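Local coordinates for protein 16 kDa salivary peptide (Culex quinquefasciatus, PDB 7KCG) that is a mosquito salivary protein of unknown function with a beta-trefoil fold, related to ricin-type lectins and putatively able to bind sugars, at residues A[132-135]-A[136-139]; A[48-52]-A[53-57]. One frame throughout, in Å; residues are numbered along the deposited sequence.

Contact 1 (A[132-135]-A[136-139])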
loop_
_atom_site.group_PDB
_atom_site.type_symbol
_atom_site.label_atom_id
_atom_site.label_comp_id
_atom_site.label_asym_id
_atom_site.label_seq_id
_atom_site.Cartn_x
_atom_site.Cartn_y
_atom_site.Cartn_z
ATOM N N ASP A 132 -14.318 -0.684 -4.723
ATOM C CA ASP A 132 -15.645 -0.020 -4.816
ATOM C C ASP A 132 -16.227 0.360 -3.457
ATOM O O ASP A 132 -17.320 0.934 -3.461
ATOM C CB ASP A 132 -16.653 -0.917 -5.541
ATOM C CG ASP A 132 -16.816 -2.324 -4.991
ATOM O OD1 ASP A 132 -16.023 -2.726 -4.126
ATOM O OD2 ASP A 132 -17.744 -3.010 -5.443
ATOM N N THR A 133 -15.555 0.030 -2.353
ATOM C CA THR A 133 -16.051 0.347 -1.018
ATOM C C THR A 133 -14.960 1.050 -0.208
ATOM O O THR A 133 -13.828 1.233 -0.668
ATOM C CB THR A 133 -16.525 -0.917 -0.295
ATOM O OG1 THR A 133 -15.388 -1.670 0.143
ATOM C CG2 THR A 133 -17.347 -1.778 -1.229
ATOM N N ALA A 134 -15.313 1.430 1.026
ATOM C CA ALA A 134 -14.360 2.100 1.905
ATOM C C ALA A 134 -13.166 1.223 2.263
ATOM O O ALA A 134 -12.123 1.757 2.655
ATOM C CB ALA A 134 -15.048 2.559 3.189
ATOM N N LYS A 135 -13.304 -0.104 2.174
ATOM C CA LYS A 135 -12.206 -1.008 2.509
ATOM C C LYS A 135 -11.025 -0.847 1.564
ATOM O O LYS A 135 -9.912 -1.271 1.901
ATOM C CB LYS A 135 -12.685 -2.462 2.472
ATOM C CG LYS A 135 -13.995 -2.729 3.245
ATOM C CD LYS A 135 -14.628 -4.062 2.813
ATOM C CE LYS A 135 -16.078 -4.197 3.284
ATOM N NZ LYS A 135 -16.705 -5.492 2.854
ATOM N N TYR A 136 -11.260 -0.277 0.390
ATOM C CA TYR A 136 -10.258 -0.061 -0.644
ATOM C C TYR A 136 -9.699 1.356 -0.642
ATOM O O TYR A 136 -8.873 1.681 -1.497
ATOM C CB TYR A 136 -10.867 -0.353 -2.025
ATOM C CG TYR A 136 -11.304 -1.787 -2.226
ATOM C CD1 TYR A 136 -12.591 -2.200 -1.899
ATOM C CD2 TYR A 136 -10.433 -2.725 -2.757
ATOM C CE1 TYR A 136 -12.990 -3.519 -2.084
ATOM C CE2 TYR A 136 -10.823 -4.046 -2.950
ATOM C CZ TYR A 136 -12.104 -4.436 -2.610
ATOM O OH TYR A 136 -12.494 -5.746 -2.797
ATOM N N GLU A 137 -10.144 2.217 0.267
ATOM C CA GLU A 137 -9.866 3.642 0.164
ATOM C C GLU A 137 -8.816 4.021 1.193
ATOM O O GLU A 137 -8.885 3.586 2.344
ATOM C CB GLU A 137 -11.159 4.459 0.346
ATOM C CG GLU A 137 -12.138 4.217 -0.807
ATOM C CD GLU A 137 -13.454 4.968 -0.645
ATOM O OE1 GLU A 137 -13.820 5.267 0.504
ATOM O OE2 GLU A 137 -14.112 5.246 -1.668
ATOM N N TRP A 138 -7.834 4.809 0.767
ATOM C CA TRP A 138 -6.665 5.106 1.582
ATOM C C TRP A 138 -6.395 6.596 1.622
ATOM O O TRP A 138 -6.310 7.250 0.567
ATOM C CB TRP A 138 -5.431 4.368 1.042
ATOM C CG TRP A 138 -5.640 2.907 0.954
ATOM C CD1 TRP A 138 -6.255 2.231 -0.054
ATOM C CD2 TRP A 138 -5.262 1.923 1.929
ATOM N NE1 TRP A 138 -6.278 0.873 0.232
ATOM C CE2 TRP A 138 -5.664 0.667 1.437
ATOM C CE3 TRP A 138 -4.607 1.984 3.164
ATOM C CZ2 TRP A 138 -5.426 -0.529 2.135
ATOM C CZ3 TRP A 138 -4.375 0.796 3.855
ATOM C CH2 TRP A 138 -4.791 -0.431 3.341
ATOM N N ARG A 139 -6.200 7.125 2.831
ATOM C CA ARG A 139 -5.836 8.528 3.006
ATOM C C ARG A 139 -4.318 8.661 3.029
ATOM O O ARG A 139 -3.656 8.082 3.894
ATOM C CB ARG A 139 -6.440 9.112 4.285
ATOM C CG ARG A 139 -6.125 10.609 4.457
ATOM C CD ARG A 139 -6.928 11.243 5.598
ATOM N NE ARG A 139 -6.172 11.310 6.852
ATOM C CZ ARG A 139 -6.715 11.242 8.071
ATOM N NH1 ARG A 139 -8.029 11.088 8.221
ATOM N NH2 ARG A 139 -5.940 11.314 9.149
#
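Tyr136 lies against Asp132 and Thr133 at a short 3-10 segment, which leads the chain of this beta-trefoil into its last strand, 138-142. Two successive backbone bonds of the i to i+3 kind make the segment. Tyr136 N donates to Thr133 O at 3.2 Å, and Glu137 N donates to Ala134 O at 3.1 Å.

The Tyr136 ring runs back beside the start of the 3-10 segment. Its CG is anti to its own carbonyl carbon (chi1 -63°), which sends CD1 and CE1 toward Asp132 and Thr133. Thr133 OG1 meets the ring edge, near its plane, 3.5 Å from CD1. The Asp132 side chain lies alongside the ring and points the same way, with OD1 3.7 Å from Tyr136 CE1. The carboxylate is turned 67° from the ring plane. Beyond the 3-10 segment, Phe117 meets the tyrosine ring with the two planes at about 45°, and His106 and Cys115 also touch the Tyr136 side chain.

Lys135 touches mainly through its backbone and CB, while its extended chain leads away. Its N-H makes a weak bond to Thr133 OG1, and its carbonyl O accepts from Asn16 ND2.

Glu137 is buried, and its extended chain passes over the start of the 3-10 segment. CG is 3.4 Å from Thr133 O. The carboxylate forms a salt bridge with Arg17 through OE1, and that same oxygen lies 3.5 Å from Ala134 CA.

Contact 2 (A[48-52]-A[53-57])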
loop_
_atom_site.group_PDB
_atom_site.type_symbol
_atom_site.label_atom_id
_atom_site.label_comp_id
_atom_site.label_asym_id
_atom_site.label_seq_id
_atom_site.Cartn_x
_atom_site.Cartn_y
_atom_site.Cartn_z
ATOM N N ILE A 48 6.765 7.562 -1.054
ATOM C CA ILE A 48 6.132 7.401 -2.357
ATOM C C ILE A 48 6.967 8.125 -3.400
ATOM O O ILE A 48 7.277 9.314 -3.243
ATOM C CB ILE A 48 4.689 7.931 -2.345
ATOM C CG1 ILE A 48 3.813 7.045 -1.455
ATOM C CG2 ILE A 48 4.152 7.993 -3.761
ATOM C CD1 ILE A 48 2.328 7.352 -1.529
ATOM N N THR A 49 7.297 7.396 -4.457
ATOM C CA THR A 49 8.125 7.962 -5.533
ATOM C C THR A 49 7.387 7.772 -6.850
ATOM O O THR A 49 6.922 6.674 -7.100
ATOM C CB THR A 49 9.500 7.292 -5.571
ATOM O OG1 THR A 49 10.037 7.198 -4.252
ATOM C CG2 THR A 49 10.478 8.015 -6.470
ATOM N N ALA A 50 7.324 8.813 -7.664
ATOM C CA ALA A 50 6.681 8.720 -8.981
ATOM C C ALA A 50 7.508 7.886 -9.939
ATOM O O ALA A 50 8.732 8.009 -9.919
ATOM C CB ALA A 50 6.447 10.077 -9.560
ATOM N N GLU A 51 6.840 7.051 -10.718
ATOM C CA GLU A 51 7.514 6.270 -11.776
ATOM C C GLU A 51 6.608 6.360 -13.005
ATOM O O GLU A 51 5.712 5.541 -13.178
ATOM C CB GLU A 51 8.044 4.942 -11.236
ATOM C CG GLU A 51 7.078 3.783 -11.161
ATOM C CD GLU A 51 7.573 2.623 -12.003
ATOM O OE1 GLU A 51 8.798 2.407 -12.039
ATOM O OE2 GLU A 51 6.740 1.965 -12.632
ATOM N N GLY A 52 6.805 7.409 -13.794
ATOM C CA GLY A 52 5.912 7.642 -14.937
ATOM C C GLY A 52 4.550 8.073 -14.450
ATOM O O GLY A 52 4.485 9.029 -13.681
ATOM N N THR A 53 3.510 7.376 -14.879
ATOM C CA THR A 53 2.134 7.670 -14.418
ATOM C C THR A 53 1.861 6.838 -13.163
ATOM O O THR A 53 0.797 7.018 -12.585
ATOM C CB THR A 53 1.162 7.397 -15.568
ATOM O OG1 THR A 53 -0.179 7.475 -15.092
ATOM C CG2 THR A 53 1.398 6.051 -16.216
ATOM N N ASN A 54 2.831 6.031 -12.727
ATOM C CA ASN A 54 2.643 5.131 -11.593
ATOM C C ASN A 54 3.481 5.602 -10.408
ATOM O O ASN A 54 4.105 6.669 -10.437
ATOM C CB ASN A 54 3.014 3.704 -11.989
ATOM C CG ASN A 54 2.221 3.203 -13.175
ATOM O OD1 ASN A 54 1.010 3.392 -13.246
ATOM N ND2 ASN A 54 2.902 2.559 -14.113
ATOM N N PHE A 55 3.483 4.793 -9.348
ATOM C CA PHE A 55 4.179 5.115 -8.113
ATOM C C PHE A 55 4.789 3.855 -7.524
ATOM O O PHE A 55 4.215 2.767 -7.621
ATOM C CB PHE A 55 3.248 5.733 -7.057
ATOM C CG PHE A 55 2.638 7.032 -7.474
ATOM C CD1 PHE A 55 3.330 8.214 -7.309
ATOM C CD2 PHE A 55 1.361 7.069 -8.021
ATOM C CE1 PHE A 55 2.771 9.428 -7.710
ATOM C CE2 PHE A 55 0.794 8.284 -8.435
ATOM C CZ PHE A 55 1.501 9.460 -8.268
ATOM N N ARG A 56 5.952 4.015 -6.906
ATOM C CA ARG A 56 6.495 3.006 -6.005
ATOM C C ARG A 56 6.268 3.433 -4.559
ATOM O O ARG A 56 6.293 4.623 -4.236
ATOM C CB ARG A 56 7.982 2.790 -6.263
ATOM C CG ARG A 56 8.260 2.222 -7.644
ATOM C CD ARG A 56 9.689 1.722 -7.748
ATOM N NE ARG A 56 9.913 1.069 -9.029
ATOM C CZ ARG A 56 10.088 -0.237 -9.196
ATOM N NH1 ARG A 56 10.091 -1.063 -8.149
ATOM N NH2 ARG A 56 10.290 -0.709 -10.425
ATOM N N ILE A 57 6.056 2.444 -3.690
ATOM C CA ILE A 57 5.762 2.662 -2.279
ATOM C C ILE A 57 6.768 1.856 -1.469
ATOM O O ILE A 57 6.828 0.628 -1.601
ATOM C CB ILE A 57 4.324 2.243 -1.924
ATOM C CG1 ILE A 57 3.300 3.001 -2.788
ATOM C CG2 ILE A 57 4.020 2.486 -0.438
ATOM C CD1 ILE A 57 1.871 2.432 -2.637
HETATM O O HOH W 1 3.216 9.108 -11.221
#
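The Phe55 ring meets Ile48 and Ala50 across a beta hairpin of the trefoil, strands 45-51 and 54-59. One face of the ring carries a water, 3.4 Å above the plane and offset toward the rim. Ile48 CG2 comes obliquely to the ring, 3.6 Å from CD1. The ring also reaches Ala50, and the Ile48 and Ile57 side chains lie on this same side of the sheet. Val7 and Ile96 add to the apolar packing round Phe55.

On the other side, Glu51 OE1 stands at the edge of the Arg56 guanidinium, near its plane. The carboxylate itself is turned 85° from that plane. The salt bridge is long, and the bond from Arg56 NE to Glu51 OE1 is weak. The Glu51 chain bends at chi2 (120°), which carries the carboxylate across toward Arg56. Stronger polar partners lie outside the hairpin: Ser93 OG bonds Glu51 OE2, and Glu65 forms a salt bridge with Arg56 NH1. The Asn54 amide lies nearly coplanar with the Glu51 carboxylate, but ND2 and OE2 stay 4.2 Å apart.

The strands pair antiparallel. Thr49 and Arg56 form a hydrogen-bonded pair, with Arg56 N 2.8 Å from Thr49 O and Thr49 N returning a bond to Arg56 O. Glu51 and Asn54 form the next such pair and close a type II' turn. Gly52 takes the first corner, where its positive phi (71°) suits a glycine.

The water bridges the turn. It donates to Gly52 O at 2.8 Å and to Asn54 O at 2.7 Å. Asn54 O therefore accepts twice, from this water and from Glu51 N.

Contact 1 and contact 2 come in series along the chain, with the hairpin of 48-57 complete long before the turn of 132-139 begins. Their centres are 20 Å apart. The nearest atoms are about 8 Å apart, so the two do not touch. Both reach the same curled antiparallel sheet, and strand 12-16 joins them: it pairs with 45-51 and with 138-142. Ile14 of that strand touches Ile57 of contact 2 and Trp138 of contact 1. Each contact centre lies 12 Å from the centre of the chain. A second route through the sheet runs from 54-59 to 93-98, then to 104-109, and on to 138-142.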